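Local coordinates for protein oligopeptide ABC transporter OppAIV (Borrelia burgdorferi B31, PDB 4GL8) that probably binds oligopeptides outside the cytoplasmic membrane and hands them to an ABC transporter for uptake, at residues A[90-95]-A[155-160]; A[295-300]-A[370-375]; A[308-313]-A[488-493]. All coordinates share one frame; numbering follows the deposited sequence.

Overall arrangement
Followed from the N terminus, interaction 1 comes first: residues 90-95 meet 155-160, closing a loop that holds several helices and tying an inner strand to the hairpin at the border of a five-stranded antiparallel sheet. It is complete before the other two open. Interactions 2 and 3 then cross, because 295-300 and 308-313 both precede 370-375, and 488-493 comes last. Interaction 2 ties a loop to strand 372-377, and interaction 3 ties helix 303-311 to the junction of helix 471-489 and strand 492-504. Their centres lie about 13 Å apart and they touch through Met295 with Pro491 and Leu300 with Leu309, whereas interaction 1 lies across the chain's centre, about 50 Å from interaction 2 between centres.

Interaction 1: residues A[90-95]-A[155-160]; sequences VYTFHL and KALDEK
Leu95 and Lys160 meet backbone to backbone where a β-hairpin joins an inner strand of a five-stranded antiparallel sheet. Strands 154-158 and 161-165 form the hairpin, and 161-165 lies between 154-158 and 90-95, so that residues 157-160 lead from the edge strand back towards the end of strand 90-95. The Leu95 N-H donates to Lys160 O at 2.9 Å, nearly straight at 165°, although the nitrogen stands above the carbonyl plane, 37° out of it. This bond extends the backbone pairing of Phe93 with Leu162 and Tyr91 with Ile164.

The Leu95 side chain continues the contact along the turn. Its CB lies 3.7 Å from Lys160 O, CG stays beside the same carbonyl, and CD1 reaches on to Glu159 O at 3.9 Å, with Lys160 CA close by. A chi1 of -57° sets CG anti to the carbonyl carbon of Leu95, which brings CD1 to the carbonyl oxygen of Glu159; Ile112 of helix 109-119 also packs against this leucine. Asp158 braces the turn from within: its OD1 accepts a weak bond from the Lys160 N-H and is also bonded to the Thr161 hydroxyl.

Lys160 O is shared further. A water 3.0 Å away donates to it and also meets His94 ND1, lying in the plane of the imidazole at its edge, while the other ring nitrogen, NE2, is bonded to Asp83 OD2; together these partners should limit rotation of the ring. A second water donates to Leu95 O and only weakly to Lys160 O. Farther back along the strand the contact thins to methyl groups, with Thr92 CG2 lying 4.2 Å from Leu157 CD1.

Interaction 2: residues A[295-300]-A[370-375]; sequences MKVKPL and PLLKVK
Val297 begins the contact by pointing its CG1 methyl at Leu372 CD2, 4.2 Å away, from a loop that faces the start of strand 372-377. At Lys298 the backbone takes over: its carbonyl O lies 3.9 Å from Leu372 CD2 and slightly farther from Pro370 CG, so aliphatic groups from both residues border this peptide. The lysine side chain leads away and its NZ forms a salt bridge with Asp301.

Pro299 follows a cis peptide bond, and its ring and that of Pro370 reach toward each other, with CD of Pro299 3.6 Å from CG of Pro370. Tyr363 and Phe369 also touch the Pro299 ring. Leu300 completes the walk. Although its CB does not point straight at the strand, CG lies beside the backbone N (chi1 -56°), which turns the branch back towards Leu372: Leu300 CD2 and Leu372 CD1 approach tip to tip at 3.9 Å. Ile422 of the adjoining strand 422-428 touches both leucines, which extends the apolar patch across the neighbouring strand.

The Leu300 N-H bonds to Val297 O at 2.9 Å and closes the turn. With the cis proline at its third position and backbone angles to match, this is a type VIa β-turn, here packed against the entry of a β-strand.

Interaction 3: residues A[308-313]-A[488-493]; sequences ALSFAI and RDFPAV
Val493 and Ser310 make the close part of this contact, where helix 303-311 packs against the chain leading from helix 471-489 into strand 492-504. Val493 CG1 lies 3.8 Å from the helix backbone at Ser310 CA, and its CG2 methyl touches Leu309 CB on one flank. Ile313, just past the helix, adds its CG1 to Val493 CG1 at 4.2 Å, so one valine meets Leu309, Ser310 and Ile313.

Phe490 packs alongside. It is the first residue to leave helix 471-489, with a positive phi of 44°, and it turns its ring towards the helix so that CD1 lies 3.8 Å from Ser310 CB. Its contact with Phe311 is narrower, a single pair of ring atoms: Phe490 CZ comes to 3.9 Å from Phe311 CE1, but the ring planes are inclined by 46° and the centroids are 6.0 Å apart, too oblique for a stack. Met353 and Ala354 of helix 351-361 pack against Phe311 as well.

The less direct link is polar, although it too is buried. A chi1 of 179° turns Ser310 OG towards the Phe490 ring, against which it rests, and a water 2.8 Å away bridges beyond it to Ala492 O. The contact probably holds mainly through burial and close packing of apolar groups, with one water linking the hydroxyl, which has a further partner beside the segments, to the carbonyl of Ala492.

Interaction 1: residues A[90-95]-A[155-160]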
loop_
_atom_site.group_PDB
_atom_site.type_symbol
_atom_site.label_atom_id
_atom_site.label_comp_id
_atom_site.label_asym_id
_atom_site.label_seq_id
_atom_site.Cartn_x
_atom_site.Cartn_y
_atom_site.Cartn_z
ATOM N N VAL A 90 -14.814 -0.043 22.120
ATOM C CA VAL A 90 -14.130 1.113 22.728
ATOM C C VAL A 90 -12.709 0.788 23.113
ATOM O O VAL A 90 -12.471 -0.015 24.016
ATOM C CB VAL A 90 -14.868 1.632 23.977
ATOM C CG1 VAL A 90 -14.273 2.976 24.430
ATOM C CG2 VAL A 90 -16.354 1.796 23.692
ATOM N N TYR A 91 -11.766 1.409 22.422
ATOM C CA TYR A 91 -10.333 1.219 22.670
ATOM C C TYR A 91 -9.783 2.417 23.392
ATOM O O TYR A 91 -10.095 3.566 23.036
ATOM C CB TYR A 91 -9.552 1.085 21.358
ATOM C CG TYR A 91 -9.777 -0.215 20.672
ATOM C CD1 TYR A 91 -11.004 -0.513 20.122
ATOM C CD2 TYR A 91 -8.769 -1.147 20.569
ATOM C CE1 TYR A 91 -11.229 -1.713 19.487
ATOM C CE2 TYR A 91 -8.980 -2.354 19.939
ATOM C CZ TYR A 91 -10.213 -2.634 19.397
ATOM O OH TYR A 91 -10.440 -3.817 18.739
ATOM N N THR A 92 -8.953 2.150 24.396
ATOM C CA THR A 92 -8.444 3.194 25.281
ATOM C C THR A 92 -6.926 3.003 25.295
ATOM O O THR A 92 -6.423 1.974 25.768
ATOM C CB THR A 92 -9.102 3.092 26.689
ATOM O OG1 THR A 92 -10.543 3.137 26.566
ATOM C CG2 THR A 92 -8.647 4.221 27.645
ATOM N N PHE A 93 -6.213 3.977 24.723
ATOM C CA PHE A 93 -4.761 3.962 24.624
ATOM C C PHE A 93 -4.116 4.834 25.716
ATOM O O PHE A 93 -4.496 5.994 25.928
ATOM C CB PHE A 93 -4.347 4.427 23.216
ATOM C CG PHE A 93 -4.888 3.561 22.135
ATOM C CD1 PHE A 93 -4.231 2.382 21.780
ATOM C CD2 PHE A 93 -6.089 3.857 21.524
ATOM C CE1 PHE A 93 -4.755 1.539 20.830
ATOM C CE2 PHE A 93 -6.615 3.018 20.542
ATOM C CZ PHE A 93 -5.963 1.852 20.215
ATOM N N HIS A 94 -3.143 4.247 26.411
ATOM C CA HIS A 94 -2.382 4.940 27.464
ATOM C C HIS A 94 -1.044 5.334 26.876
ATOM O O HIS A 94 -0.243 4.463 26.523
ATOM C CB HIS A 94 -2.201 4.020 28.675
ATOM C CG HIS A 94 -3.483 3.446 29.160
ATOM N ND1 HIS A 94 -4.365 4.165 29.953
ATOM C CD2 HIS A 94 -4.068 2.250 28.925
ATOM C CE1 HIS A 94 -5.432 3.419 30.200
ATOM N NE2 HIS A 94 -5.282 2.256 29.583
ATOM N N LEU A 95 -0.837 6.639 26.707
ATOM C CA LEU A 95 0.380 7.138 26.071
ATOM C C LEU A 95 1.564 6.973 27.036
ATOM O O LEU A 95 1.395 7.078 28.258
ATOM C CB LEU A 95 0.213 8.619 25.642
ATOM C CG LEU A 95 -0.951 8.933 24.693
ATOM C CD1 LEU A 95 -0.988 10.397 24.280
ATOM C CD2 LEU A 95 -0.971 8.037 23.456
ATOM N N LYS A 155 -11.601 10.701 21.612
ATOM C CA LYS A 155 -11.648 11.612 22.739
ATOM C C LYS A 155 -10.345 11.621 23.503
ATOM O O LYS A 155 -9.694 10.598 23.634
ATOM C CB LYS A 155 -12.779 11.223 23.687
ATOM C CG LYS A 155 -14.173 11.440 23.137
ATOM C CD LYS A 155 -15.165 10.869 24.129
ATOM C CE LYS A 155 -16.598 11.165 23.748
ATOM N NZ LYS A 155 -17.496 10.702 24.831
ATOM N N ALA A 156 -9.985 12.793 24.001
ATOM C CA ALA A 156 -8.834 12.985 24.857
ATOM C C ALA A 156 -9.346 12.935 26.286
ATOM O O ALA A 156 -9.902 13.897 26.764
ATOM C CB ALA A 156 -8.199 14.337 24.568
ATOM N N LEU A 157 -9.214 11.784 26.940
ATOM C CA LEU A 157 -9.736 11.600 28.286
ATOM C C LEU A 157 -8.899 12.369 29.325
ATOM O O LEU A 157 -9.402 12.821 30.324
ATOM C CB LEU A 157 -9.806 10.109 28.622
ATOM C CG LEU A 157 -10.704 9.212 27.734
ATOM C CD1 LEU A 157 -10.813 7.796 28.317
ATOM C CD2 LEU A 157 -12.094 9.789 27.473
ATOM N N ASP A 158 -7.609 12.486 29.057
ATOM C CA ASP A 158 -6.695 13.390 29.743
ATOM C C ASP A 158 -5.481 13.511 28.822
ATOM O O ASP A 158 -5.542 13.062 27.665
ATOM C CB ASP A 158 -6.324 12.868 31.130
ATOM C CG ASP A 158 -5.707 11.477 31.109
ATOM O OD1 ASP A 158 -4.893 11.136 30.234
ATOM O OD2 ASP A 158 -6.017 10.712 32.012
ATOM N N GLU A 159 -4.389 14.073 29.313
ATOM C CA GLU A 159 -3.214 14.319 28.465
ATOM C C GLU A 159 -2.594 13.071 27.909
ATOM O O GLU A 159 -2.087 13.086 26.807
ATOM C CB GLU A 159 -2.110 15.027 29.224
ATOM C CG GLU A 159 -2.308 16.509 29.344
ATOM C CD GLU A 159 -0.978 17.241 29.435
ATOM O OE1 GLU A 159 0.095 16.588 29.630
ATOM O OE2 GLU A 159 -1.021 18.479 29.293
ATOM N N LYS A 160 -2.579 12.008 28.702
ATOM C CA LYS A 160 -1.922 10.764 28.296
ATOM C C LYS A 160 -2.931 9.670 27.972
ATOM O O LYS A 160 -2.590 8.493 28.050
ATOM C CB LYS A 160 -1.009 10.255 29.403
ATOM C CG LYS A 160 0.024 11.242 29.943
ATOM C CD LYS A 160 1.043 10.452 30.760
ATOM C CE LYS A 160 1.575 11.196 31.959
ATOM N NZ LYS A 160 2.777 11.969 31.534
HETATM O O HOH W 1 -3.193 6.806 30.443
HETATM O O HOH W 2 -0.587 6.676 30.206
#

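Interaction 2: residues A[295-300]-A[370-375]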
loop_
_atom_site.group_PDB
_atom_site.type_symbol
_atom_site.label_atom_id
_atom_site.label_comp_id
_atom_site.label_asym_id
_atom_site.label_seq_id
_atom_site.Cartn_x
_atom_site.Cartn_y
_atom_site.Cartn_z
ATOM N N MET A 295 -13.937 1.179 -16.503
ATOM C CA MET A 295 -15.262 0.726 -16.927
ATOM C C MET A 295 -15.979 1.751 -17.779
ATOM O O MET A 295 -16.963 1.409 -18.402
ATOM C CB MET A 295 -16.190 0.460 -15.738
ATOM C CG MET A 295 -15.658 -0.477 -14.687
ATOM S SD MET A 295 -15.443 -2.123 -15.360
ATOM C CE MET A 295 -15.166 -2.997 -13.856
ATOM N N LYS A 296 -15.522 3.000 -17.758
ATOM C CA LYS A 296 -16.086 4.057 -18.588
ATOM C C LYS A 296 -15.408 4.116 -19.959
ATOM O O LYS A 296 -15.755 4.974 -20.751
ATOM C CB LYS A 296 -15.955 5.451 -17.932
ATOM C CG LYS A 296 -16.199 5.554 -16.425
ATOM C CD LYS A 296 -17.621 5.190 -16.022
ATOM C CE LYS A 296 -18.587 6.305 -16.377
ATOM N NZ LYS A 296 -19.778 5.771 -17.107
ATOM N N VAL A 297 -14.415 3.272 -20.231
ATOM C CA VAL A 297 -13.756 3.298 -21.540
ATOM C C VAL A 297 -14.170 2.086 -22.329
ATOM O O VAL A 297 -13.946 0.966 -21.889
ATOM C CB VAL A 297 -12.211 3.347 -21.434
ATOM C CG1 VAL A 297 -11.583 3.203 -22.808
ATOM C CG2 VAL A 297 -11.780 4.654 -20.800
ATOM N N LYS A 298 -14.770 2.295 -23.492
ATOM C CA LYS A 298 -15.222 1.173 -24.295
ATOM C C LYS A 298 -14.072 0.494 -25.021
ATOM O O LYS A 298 -13.165 1.176 -25.484
ATOM C CB LYS A 298 -16.293 1.633 -25.271
ATOM C CG LYS A 298 -17.533 2.109 -24.536
ATOM C CD LYS A 298 -18.658 2.433 -25.478
ATOM C CE LYS A 298 -19.945 2.736 -24.728
ATOM N NZ LYS A 298 -20.611 1.499 -24.232
ATOM N N PRO A 299 -14.108 -0.856 -25.160
ATOM C CA PRO A 299 -15.136 -1.807 -24.769
ATOM C C PRO A 299 -14.875 -2.507 -23.412
ATOM O O PRO A 299 -15.319 -3.645 -23.208
ATOM C CB PRO A 299 -15.060 -2.831 -25.898
ATOM C CG PRO A 299 -13.586 -2.929 -26.170
ATOM C CD PRO A 299 -13.046 -1.535 -25.932
ATOM N N LEU A 300 -14.220 -1.813 -22.482
ATOM C CA LEU A 300 -13.909 -2.397 -21.188
ATOM C C LEU A 300 -15.154 -2.491 -20.288
ATOM O O LEU A 300 -15.140 -3.187 -19.274
ATOM C CB LEU A 300 -12.755 -1.649 -20.513
ATOM C CG LEU A 300 -11.464 -1.548 -21.337
ATOM C CD1 LEU A 300 -10.415 -0.692 -20.646
ATOM C CD2 LEU A 300 -10.902 -2.944 -21.566
ATOM N N PRO A 370 -10.584 -1.717 -30.551
ATOM C CA PRO A 370 -9.852 -0.449 -30.646
ATOM C C PRO A 370 -8.444 -0.510 -30.060
ATOM O O PRO A 370 -8.108 -1.418 -29.287
ATOM C CB PRO A 370 -10.715 0.533 -29.839
ATOM C CG PRO A 370 -11.571 -0.324 -28.963
ATOM C CD PRO A 370 -11.755 -1.632 -29.661
ATOM N N LEU A 371 -7.639 0.477 -30.403
ATOM C CA LEU A 371 -6.307 0.593 -29.868
ATOM C C LEU A 371 -6.353 1.198 -28.465
ATOM O O LEU A 371 -6.429 2.390 -28.315
ATOM C CB LEU A 371 -5.465 1.454 -30.826
ATOM C CG LEU A 371 -3.985 1.642 -30.450
ATOM C CD1 LEU A 371 -3.241 0.313 -30.501
ATOM C CD2 LEU A 371 -3.333 2.671 -31.352
ATOM N N LEU A 372 -6.295 0.374 -27.433
ATOM C CA LEU A 372 -6.219 0.873 -26.044
ATOM C C LEU A 372 -4.760 1.109 -25.545
ATOM O O LEU A 372 -3.832 0.394 -25.951
ATOM C CB LEU A 372 -6.885 -0.127 -25.105
ATOM C CG LEU A 372 -8.337 -0.484 -25.418
ATOM C CD1 LEU A 372 -8.790 -1.613 -24.500
ATOM C CD2 LEU A 372 -9.251 0.731 -25.288
ATOM N N LYS A 373 -4.586 2.090 -24.646
ATOM C CA LYS A 373 -3.273 2.405 -24.081
ATOM C C LYS A 373 -3.144 1.724 -22.742
ATOM O O LYS A 373 -4.052 1.819 -21.905
ATOM C CB LYS A 373 -3.052 3.923 -23.911
ATOM N N VAL A 374 -2.017 1.044 -22.533
ATOM C CA VAL A 374 -1.741 0.440 -21.261
ATOM C C VAL A 374 -0.695 1.268 -20.534
ATOM O O VAL A 374 0.442 1.367 -20.994
ATOM C CB VAL A 374 -1.244 -1.021 -21.382
ATOM C CG1 VAL A 374 -0.837 -1.540 -20.008
ATOM C CG2 VAL A 374 -2.327 -1.904 -21.966
ATOM N N LYS A 375 -1.090 1.863 -19.415
ATOM C CA LYS A 375 -0.186 2.697 -18.615
ATOM C C LYS A 375 0.497 1.877 -17.538
ATOM O O LYS A 375 -0.073 0.919 -16.995
ATOM C CB LYS A 375 -0.927 3.872 -17.969
ATOM C CG LYS A 375 -1.187 5.051 -18.909
ATOM C CD LYS A 375 -1.849 6.220 -18.188
ATOM C CE LYS A 375 -2.126 7.387 -19.112
ATOM N NZ LYS A 375 -2.587 8.596 -18.383
#

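Interaction 3: residues A[308-313]-A[488-493]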
loop_
_atom_site.group_PDB
_atom_site.type_symbol
_atom_site.label_atom_id
_atom_site.label_comp_id
_atom_site.label_asym_id
_atom_site.label_seq_id
_atom_site.Cartn_x
_atom_site.Cartn_y
_atom_site.Cartn_z
ATOM N N ALA A 308 -12.099 -12.152 -21.467
ATOM C CA ALA A 308 -11.137 -12.454 -22.539
ATOM C C ALA A 308 -9.741 -11.968 -22.216
ATOM O O ALA A 308 -8.806 -12.709 -22.351
ATOM C CB ALA A 308 -11.594 -11.867 -23.857
ATOM N N LEU A 309 -9.610 -10.723 -21.787
ATOM C CA LEU A 309 -8.301 -10.194 -21.426
ATOM C C LEU A 309 -7.723 -11.002 -20.271
ATOM O O LEU A 309 -6.543 -11.327 -20.261
ATOM C CB LEU A 309 -8.390 -8.714 -21.030
ATOM C CG LEU A 309 -8.953 -7.735 -22.076
ATOM C CD1 LEU A 309 -9.164 -6.363 -21.455
ATOM C CD2 LEU A 309 -8.092 -7.644 -23.331
ATOM N N SER A 310 -8.546 -11.347 -19.296
ATOM C CA SER A 310 -8.066 -12.058 -18.113
ATOM C C SER A 310 -7.639 -13.493 -18.439
ATOM O O SER A 310 -6.581 -13.929 -18.048
ATOM C CB SER A 310 -9.119 -12.044 -16.999
ATOM O OG SER A 310 -8.650 -12.754 -15.863
ATOM N N PHE A 311 -8.463 -14.198 -19.187
ATOM C CA PHE A 311 -8.168 -15.577 -19.597
ATOM C C PHE A 311 -7.067 -15.693 -20.666
ATOM O O PHE A 311 -6.474 -16.755 -20.806
ATOM C CB PHE A 311 -9.421 -16.263 -20.135
ATOM C CG PHE A 311 -10.283 -16.861 -19.085
ATOM C CD1 PHE A 311 -11.396 -16.197 -18.617
ATOM C CD2 PHE A 311 -10.014 -18.104 -18.585
ATOM C CE1 PHE A 311 -12.206 -16.752 -17.646
ATOM C CE2 PHE A 311 -10.824 -18.666 -17.609
ATOM C CZ PHE A 311 -11.926 -17.988 -17.148
ATOM N N ALA A 312 -6.809 -14.622 -21.417
ATOM C CA ALA A 312 -5.766 -14.624 -22.440
ATOM C C ALA A 312 -4.331 -14.482 -21.898
ATOM O O ALA A 312 -3.375 -14.565 -22.684
ATOM C CB ALA A 312 -6.036 -13.525 -23.443
ATOM N N ILE A 313 -4.152 -14.270 -20.588
ATOM C CA ILE A 313 -2.796 -14.160 -20.008
ATOM C C ILE A 313 -2.298 -15.474 -19.402
ATOM O O ILE A 313 -2.923 -16.028 -18.509
ATOM C CB ILE A 313 -2.738 -13.165 -18.845
ATOM C CG1 ILE A 313 -3.336 -11.775 -19.203
ATOM C CG2 ILE A 313 -1.321 -13.071 -18.300
ATOM C CD1 ILE A 313 -2.596 -11.038 -20.271
ATOM N N ARG A 488 -16.959 -13.595 -11.849
ATOM C CA ARG A 488 -18.164 -13.101 -12.519
ATOM C C ARG A 488 -17.957 -11.767 -13.211
ATOM O O ARG A 488 -18.148 -11.683 -14.402
ATOM C CB ARG A 488 -19.342 -12.995 -11.535
ATOM C CG ARG A 488 -20.674 -12.667 -12.204
ATOM C CD ARG A 488 -21.873 -12.871 -11.274
ATOM N NE ARG A 488 -22.228 -11.663 -10.526
ATOM C CZ ARG A 488 -22.859 -11.648 -9.340
ATOM N NH1 ARG A 488 -23.124 -10.479 -8.752
ATOM N NH2 ARG A 488 -23.221 -12.786 -8.720
ATOM N N ASP A 489 -17.602 -10.720 -12.470
ATOM C CA ASP A 489 -17.531 -9.376 -13.045
ATOM C C ASP A 489 -16.178 -9.030 -13.680
ATOM O O ASP A 489 -16.150 -8.199 -14.568
ATOM C CB ASP A 489 -17.914 -8.300 -12.020
ATOM C CG ASP A 489 -19.425 -8.244 -11.738
ATOM O OD1 ASP A 489 -20.189 -9.032 -12.333
ATOM O OD2 ASP A 489 -19.839 -7.403 -10.900
ATOM N N PHE A 490 -15.082 -9.648 -13.232
ATOM C CA PHE A 490 -13.756 -9.334 -13.741
ATOM C C PHE A 490 -13.496 -7.813 -13.876
ATOM O O PHE A 490 -13.146 -7.338 -14.959
ATOM C CB PHE A 490 -13.528 -10.013 -15.104
ATOM C CG PHE A 490 -13.513 -11.520 -15.044
ATOM C CD1 PHE A 490 -12.308 -12.214 -14.929
ATOM C CD2 PHE A 490 -14.692 -12.240 -15.076
ATOM C CE1 PHE A 490 -12.283 -13.601 -14.861
ATOM C CE2 PHE A 490 -14.676 -13.626 -15.006
ATOM C CZ PHE A 490 -13.459 -14.313 -14.894
ATOM N N PRO A 491 -13.674 -7.044 -12.791
ATOM C CA PRO A 491 -13.306 -5.633 -12.881
ATOM C C PRO A 491 -11.833 -5.398 -13.172
ATOM O O PRO A 491 -11.451 -4.346 -13.693
ATOM C CB PRO A 491 -13.640 -5.075 -11.474
ATOM C CG PRO A 491 -13.629 -6.249 -10.579
ATOM C CD PRO A 491 -14.101 -7.416 -11.431
ATOM N N ALA A 492 -11.000 -6.369 -12.821
ATOM C CA ALA A 492 -9.601 -6.289 -13.109
ATOM C C ALA A 492 -9.093 -7.650 -13.604
ATOM O O ALA A 492 -9.732 -8.689 -13.441
ATOM C CB ALA A 492 -8.857 -5.850 -11.854
ATOM N N VAL A 493 -7.939 -7.606 -14.239
ATOM C CA VAL A 493 -7.176 -8.782 -14.594
ATOM C C VAL A 493 -6.230 -9.053 -13.435
ATOM O O VAL A 493 -5.218 -8.400 -13.288
ATOM C CB VAL A 493 -6.420 -8.543 -15.900
ATOM C CG1 VAL A 493 -5.600 -9.757 -16.280
ATOM C CG2 VAL A 493 -7.414 -8.183 -16.992
HETATM O O HOH W 3 -9.008 -11.432 -13.461
#